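Local coordinates for glutaredoxin related protein (Sulfolobus solfataricus, PDB 4MNN), which probably acts as an atypical protein disulfide oxidoreductase built on the thioredoxin fold, exchanging thiols and disulfides with partner molecules, at residues A[20-25]-A[45-51]; A[7-12]-A[32-36]. All blocks are in the same frame, centred on the assembly; numbering follows the deposited sequence. Where two conformers were deposited one is given.

In the fold
Both contacts lie in the amino-terminal thioredoxin-like part of the chain and interleave along it. Contact 1 belongs to the sheet, its centre about 12 Å from the centre of the chain, and buries 517 Å²; contact 2, about 17 Å out, joins helix 4-11 to the end of helix 27-33 and the loop that follows it, and buries 382 Å². Each mixes buried and more exposed residues. The chemistry differs: paired backbone amides, a disulfide and water bridges in contact 1, apolar and aromatic packing in contact 2. Helix 27-33 follows strand 19-24 directly, and the two contacts meet where Ile21 CD1 lies 3.7 Å from Phe33 CD2.

Contact 1 of 2, residues A[20-25]-A[45-51]; sequences TIQQCN and CKKPLVK
Gln22 and Lys51 hold each other by two short backbone hydrogen bonds, Gln22 N to Lys51 O at 2.8 Å and Lys51 N to Gln22 O at 2.7 Å. Two residues on, Cys24 and Leu49 form the next hydrogen-bonded pair with longer links: 3.0 Å from Cys24 N to Leu49 O and 3.2 Å from Leu49 N to Cys24 O. Between them Gln23 and Val50 make a non-hydrogen-bonded pair, their CA atoms 4.2 Å apart, with side chains on the face where Phe30 of helix 27-33 packs. The strand axes run antiparallel.

This pairing joins the two halves of a thioredoxin fold: strand 19-24 starts the beta-alpha-beta unit, and strand 49-54 starts the hairpin that completes it.

The covalent link is the disulfide, Cys24 SG to Cys45 SG at 2.0 Å. Its chi3 of -86° is close to the relaxed right angle. Because Cys24 SG sits between its own backbone N and carbonyl carbon (chi1 48°), it projects toward the loop that leads into strand 49-54, and Leu49 CD1 packs against it at 3.6 Å.

Polar side chains add grips at both ends. Asn25 ND2 donates to Cys45 O at 3.0 Å, approaching from above the carbonyl plane, 62° out of it, while a water accepts from Cys45 N and donates to Asn25 OD1, tying the same two residues a second time. Another water joins Lys51 NZ to Gln22 OE1; the amide nitrogen of Gln22 turns instead to Glu40 on the neighbouring strand.

Contact 2 of 2, residues A[7-12]-A[32-36]; sequences IKEYLN and EFKNY
Tyr36 overlaps the flank of helix 4-11 with its ring, which meets Ile7, Lys8, Leu11 and Asn12 obliquely. The CA of Lys8 makes an off-centre CH-pi contact, 4.2 Å from the Tyr36 ring centroid and 29° from the ring normal. On the opposite face Asn35 CB sits 3.8 Å above the plane, displaced from the ring centre. A chi1 of -178°, with CG anti to the backbone N, carries Lys8 CG alongside the phenol oxygen, 3.4 Å from Tyr36 OH; Lys8 CB lies equally near, whatever that torsion. Asn12 CA stands obliquely to the ring, 3.5 Å from Tyr36 CD2, and the Asn12 amide is turned 74° from the ring plane. Leu11 CB meets Tyr36 CB at 3.7 Å. Without the Tyr36 ring, as with an alanine here, Ile7 CG2 would probably face a gap and Lys8 CA would lose its aromatic partner.

Deeper in, Ile7 divides its branches between two rings: CG2 lies 3.8 Å from Tyr36 CD1 and also over one face of Phe33, while CD1 reaches Phe33 CE1 at 3.5 Å. Leu11 CD1 approaches the same ring obliquely, 3.6 Å from Phe33 CD2. Phe33 is buried, also meeting Phe30 and, on helix 71-83, Phe74 and Leu75.

Such apolar packing, with the flank of helix 4-11 against the end of helix 27-33 and the loop that follows it, just before strand 38-41, places an N-terminal helix beside the connecting helix of the beta-alpha-beta unit in a thioredoxin fold.

Contact 1 of 2, residues A[20-25]-A[45-51]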
loop_
_atom_site.group_PDB
_atom_site.type_symbol
_atom_site.label_atom_id
_atom_site.label_comp_id
_atom_site.label_asym_id
_atom_site.label_seq_id
_atom_site.Cartn_x
_atom_site.Cartn_y
_atom_site.Cartn_z
ATOM N N THR A 20 -2.600 -12.419 -2.254
ATOM C CA THR A 20 -2.527 -12.912 -0.887
ATOM C C THR A 20 -2.201 -11.710 0.004
ATOM O O THR A 20 -1.292 -10.957 -0.316
ATOM C CB THR A 20 -1.411 -13.947 -0.684
ATOM O OG1 THR A 20 -1.693 -15.125 -1.454
ATOM C CG2 THR A 20 -1.344 -14.360 0.797
ATOM N N ILE A 21 -2.949 -11.543 1.095
ATOM C CA ILE A 21 -2.719 -10.447 2.030
ATOM C C ILE A 21 -2.192 -11.028 3.332
ATOM O O ILE A 21 -2.761 -12.004 3.825
ATOM C CB ILE A 21 -4.050 -9.715 2.346
ATOM C CG1 ILE A 21 -4.444 -8.830 1.171
ATOM C CG2 ILE A 21 -3.953 -8.923 3.646
ATOM C CD1 ILE A 21 -5.848 -8.293 1.291
ATOM N N GLN A 22 -1.099 -10.478 3.864
ATOM C CA GLN A 22 -0.622 -10.934 5.162
ATOM C C GLN A 22 -0.873 -9.742 6.063
ATOM O O GLN A 22 -0.478 -8.624 5.747
ATOM C CB GLN A 22 0.870 -11.236 5.164
ATOM C CG GLN A 22 1.284 -12.288 4.165
ATOM C CD GLN A 22 2.748 -12.645 4.333
ATOM O OE1 GLN A 22 3.576 -11.768 4.553
ATOM N NE2 GLN A 22 3.068 -13.922 4.234
ATOM N N GLN A 23 -1.501 -9.955 7.206
ATOM C CA GLN A 23 -1.773 -8.793 8.038
ATOM C C GLN A 23 -1.715 -9.110 9.501
ATOM O O GLN A 23 -1.752 -10.271 9.858
ATOM C CB GLN A 23 -3.197 -8.302 7.759
ATOM C CG GLN A 23 -4.305 -9.280 8.228
ATOM C CD GLN A 23 -4.741 -9.054 9.691
ATOM O OE1 GLN A 23 -4.753 -7.916 10.191
ATOM N NE2 GLN A 23 -5.121 -10.131 10.367
ATOM N N CYS A 24 -1.609 -8.073 10.330
ATOM C CA CYS A 24 -1.752 -8.281 11.760
ATOM C C CYS A 24 -2.326 -7.031 12.387
ATOM O O CYS A 24 -2.133 -5.902 11.903
ATOM C CB CYS A 24 -0.459 -8.684 12.450
ATOM S SG CYS A 24 0.910 -7.626 11.986
ATOM N N ASN A 25 -3.081 -7.250 13.454
ATOM C CA ASN A 25 -3.719 -6.199 14.212
ATOM C C ASN A 25 -4.819 -5.448 13.458
ATOM O O ASN A 25 -5.177 -4.339 13.815
ATOM C CB ASN A 25 -2.657 -5.243 14.776
ATOM C CG ASN A 25 -1.697 -5.938 15.768
ATOM O OD1 ASN A 25 -1.711 -7.175 15.928
ATOM N ND2 ASN A 25 -0.847 -5.139 16.428
ATOM N N CYS A 45 2.773 -8.800 16.504
ATOM C CA CYS A 45 2.922 -7.439 15.995
ATOM C C CYS A 45 2.591 -6.374 17.034
ATOM O O CYS A 45 1.527 -6.406 17.658
ATOM C CB CYS A 45 2.021 -7.200 14.763
ATOM S SG CYS A 45 2.363 -8.221 13.298
ATOM N N LYS A 46 3.484 -5.401 17.203
ATOM C CA LYS A 46 3.239 -4.319 18.153
ATOM C C LYS A 46 2.324 -3.270 17.531
ATOM O O LYS A 46 1.577 -2.564 18.239
ATOM C CB LYS A 46 4.569 -3.690 18.566
ATOM C CG LYS A 46 5.548 -4.726 19.094
ATOM C CD LYS A 46 6.870 -4.112 19.545
ATOM C CE LYS A 46 7.727 -5.173 20.221
ATOM N NZ LYS A 46 9.151 -4.733 20.401
ATOM N N LYS A 47 2.385 -3.155 16.202
ATOM C CA LYS A 47 1.540 -2.201 15.488
ATOM C C LYS A 47 0.990 -2.914 14.244
ATOM O O LYS A 47 1.563 -3.862 13.756
ATOM C CB LYS A 47 2.341 -0.963 15.084
ATOM C CG LYS A 47 2.756 -0.025 16.258
ATOM C CD LYS A 47 3.593 1.128 15.697
ATOM C CE LYS A 47 3.892 2.215 16.720
ATOM N NZ LYS A 47 2.662 2.707 17.377
ATOM N N PRO A 48 -0.127 -2.445 13.726
ATOM C CA PRO A 48 -0.716 -3.089 12.550
ATOM C C PRO A 48 0.057 -2.955 11.243
ATOM O O PRO A 48 0.808 -1.980 11.025
ATOM C CB PRO A 48 -2.106 -2.428 12.462
ATOM C CG PRO A 48 -1.907 -1.080 13.082
ATOM C CD PRO A 48 -0.977 -1.354 14.241
ATOM N N LEU A 49 -0.107 -3.948 10.375
ATOM C CA LEU A 49 0.484 -3.828 9.060
ATOM C C LEU A 49 -0.218 -4.771 8.130
ATOM O O LEU A 49 -0.907 -5.694 8.576
ATOM C CB LEU A 49 2.004 -4.055 9.048
ATOM C CG LEU A 49 2.875 -5.320 8.931
ATOM C CD1 LEU A 49 3.436 -5.601 10.303
ATOM C CD2 LEU A 49 2.161 -6.492 8.273
ATOM N N VAL A 50 -0.079 -4.533 6.832
ATOM C CA VAL A 50 -0.663 -5.411 5.833
ATOM C C VAL A 50 0.281 -5.444 4.644
ATOM O O VAL A 50 0.723 -4.401 4.160
ATOM C CB VAL A 50 -2.077 -4.953 5.365
ATOM C CG1 VAL A 50 -2.003 -3.624 4.668
ATOM C CG2 VAL A 50 -2.680 -6.021 4.433
ATOM N N LYS A 51 0.606 -6.659 4.210
ATOM C CA LYS A 51 1.512 -6.912 3.086
ATOM C C LYS A 51 0.678 -7.493 1.963
ATOM O O LYS A 51 -0.161 -8.394 2.195
ATOM C CB LYS A 51 2.590 -7.936 3.441
ATOM C CG LYS A 51 3.616 -7.400 4.389
ATOM C CD LYS A 51 4.682 -8.443 4.684
ATOM C CE LYS A 51 5.950 -7.765 5.165
ATOM N NZ LYS A 51 6.802 -8.758 5.906
HETATM O O HOH W 1 5.929 -11.515 6.454
HETATM O O HOH W 2 -0.177 -9.474 16.501
#

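Contact 2 of 2, residues A[7-12]-A[32-36]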
loop_
_atom_site.group_PDB
_atom_site.type_symbol
_atom_site.label_atom_id
_atom_site.label_comp_id
_atom_site.label_asym_id
_atom_site.label_seq_id
_atom_site.Cartn_x
_atom_site.Cartn_y
_atom_site.Cartn_z
ATOM N N ILE A 7 -16.194 -4.043 -0.147
ATOM C CA ILE A 7 -15.154 -5.075 -0.265
ATOM C C ILE A 7 -15.628 -6.115 -1.263
ATOM O O ILE A 7 -14.871 -6.548 -2.135
ATOM C CB ILE A 7 -14.888 -5.732 1.094
ATOM C CG1 ILE A 7 -14.246 -4.687 2.016
ATOM C CG2 ILE A 7 -13.995 -7.030 0.918
ATOM C CD1 ILE A 7 -14.158 -5.134 3.498
ATOM N N LYS A 8 -16.897 -6.502 -1.165
ATOM C CA LYS A 8 -17.417 -7.488 -2.102
ATOM C C LYS A 8 -17.385 -6.977 -3.535
ATOM O O LYS A 8 -16.988 -7.687 -4.476
ATOM C CB LYS A 8 -18.861 -7.863 -1.752
ATOM C CG LYS A 8 -19.436 -8.948 -2.680
ATOM C CD LYS A 8 -20.877 -9.313 -2.337
ATOM C CE LYS A 8 -21.298 -10.580 -3.100
ATOM N NZ LYS A 8 -22.453 -11.304 -2.468
ATOM N N GLU A 9 -17.842 -5.748 -3.720
ATOM C CA GLU A 9 -17.912 -5.215 -5.058
ATOM C C GLU A 9 -16.563 -5.145 -5.740
ATOM O O GLU A 9 -16.463 -5.348 -6.960
ATOM C CB GLU A 9 -18.598 -3.860 -5.040
ATOM C CG GLU A 9 -20.107 -3.995 -4.804
ATOM C CD GLU A 9 -20.797 -4.798 -5.897
ATOM O OE1 GLU A 9 -21.431 -5.828 -5.580
ATOM O OE2 GLU A 9 -20.697 -4.401 -7.078
ATOM N N TYR A 10 -15.525 -4.895 -4.959
ATOM C CA TYR A 10 -14.195 -4.832 -5.543
ATOM C C TYR A 10 -13.514 -6.172 -5.652
ATOM O O TYR A 10 -12.851 -6.446 -6.637
ATOM C CB TYR A 10 -13.273 -3.926 -4.721
ATOM C CG TYR A 10 -13.405 -2.469 -5.066
ATOM C CD1 TYR A 10 -14.471 -1.719 -4.601
ATOM C CD2 TYR A 10 -12.472 -1.846 -5.917
ATOM C CE1 TYR A 10 -14.628 -0.381 -4.966
ATOM C CE2 TYR A 10 -12.621 -0.510 -6.285
ATOM C CZ TYR A 10 -13.703 0.214 -5.806
ATOM O OH TYR A 10 -13.862 1.534 -6.183
ATOM N N LEU A 11 -13.708 -7.024 -4.651
ATOM C CA LEU A 11 -12.979 -8.274 -4.618
ATOM C C LEU A 11 -13.636 -9.553 -5.069
ATOM O O LEU A 11 -12.941 -10.505 -5.455
ATOM C CB LEU A 11 -12.429 -8.464 -3.214
ATOM C CG LEU A 11 -11.644 -7.249 -2.692
ATOM C CD1 LEU A 11 -11.011 -7.605 -1.356
ATOM C CD2 LEU A 11 -10.565 -6.821 -3.704
ATOM N N ASN A 12 -14.959 -9.589 -5.038
ATOM C CA ASN A 12 -15.640 -10.814 -5.417
ATOM C C ASN A 12 -15.213 -11.359 -6.779
ATOM O O ASN A 12 -15.114 -12.559 -6.931
ATOM C CB ASN A 12 -17.167 -10.638 -5.371
ATOM C CG ASN A 12 -17.902 -11.967 -5.495
ATOM O OD1 ASN A 12 -17.475 -12.983 -4.926
ATOM N ND2 ASN A 12 -19.013 -11.967 -6.226
ATOM N N GLU A 32 -13.276 -10.120 6.798
ATOM C CA GLU A 32 -14.212 -10.018 5.664
ATOM C C GLU A 32 -13.502 -10.263 4.316
ATOM O O GLU A 32 -14.083 -10.852 3.393
ATOM C CB GLU A 32 -14.856 -8.615 5.643
ATOM C CG GLU A 32 -16.034 -8.436 4.670
ATOM C CD GLU A 32 -17.207 -9.356 5.000
ATOM O OE1 GLU A 32 -17.227 -9.920 6.109
ATOM O OE2 GLU A 32 -18.117 -9.511 4.151
ATOM N N PHE A 33 -12.251 -9.822 4.197
ATOM C CA PHE A 33 -11.485 -10.016 2.945
ATOM C C PHE A 33 -11.291 -11.500 2.658
ATOM O O PHE A 33 -11.181 -11.930 1.515
ATOM C CB PHE A 33 -10.092 -9.370 3.063
ATOM C CG PHE A 33 -10.081 -7.879 2.906
ATOM C CD1 PHE A 33 -10.727 -7.047 3.818
ATOM C CD2 PHE A 33 -9.408 -7.301 1.841
ATOM C CE1 PHE A 33 -10.696 -5.673 3.685
ATOM C CE2 PHE A 33 -9.374 -5.888 1.697
ATOM C CZ PHE A 33 -10.020 -5.082 2.620
ATOM N N LYS A 34 -11.206 -12.282 3.721
ATOM C CA LYS A 34 -10.992 -13.705 3.616
ATOM C C LYS A 34 -12.083 -14.388 2.786
ATOM O O LYS A 34 -11.874 -15.464 2.219
ATOM C CB LYS A 34 -10.927 -14.288 5.038
ATOM C CG LYS A 34 -9.834 -15.285 5.258
ATOM C CD LYS A 34 -9.801 -15.718 6.704
ATOM C CE LYS A 34 -9.070 -17.046 6.854
ATOM N NZ LYS A 34 -7.687 -16.942 6.314
ATOM N N ASN A 35 -13.241 -13.737 2.671
ATOM C CA ASN A 35 -14.333 -14.319 1.909
ATOM C C ASN A 35 -13.970 -14.284 0.445
ATOM O O ASN A 35 -14.513 -15.049 -0.342
ATOM C CB ASN A 35 -15.661 -13.553 2.128
ATOM C CG ASN A 35 -16.053 -13.442 3.592
ATOM O OD1 ASN A 35 -15.919 -14.389 4.372
ATOM N ND2 ASN A 35 -16.554 -12.278 3.975
ATOM N N TYR A 36 -13.008 -13.430 0.073
ATOM C CA TYR A 36 -12.618 -13.273 -1.327
ATOM C C TYR A 36 -11.191 -13.552 -1.735
ATOM O O TYR A 36 -10.951 -13.902 -2.887
ATOM C CB TYR A 36 -12.959 -11.848 -1.831
ATOM C CG TYR A 36 -14.335 -11.409 -1.427
ATOM C CD1 TYR A 36 -14.530 -10.602 -0.320
ATOM C CD2 TYR A 36 -15.457 -11.928 -2.066
ATOM C CE1 TYR A 36 -15.799 -10.333 0.154
ATOM C CE2 TYR A 36 -16.730 -11.668 -1.605
ATOM C CZ TYR A 36 -16.903 -10.880 -0.496
ATOM O OH TYR A 36 -18.174 -10.658 -0.008
#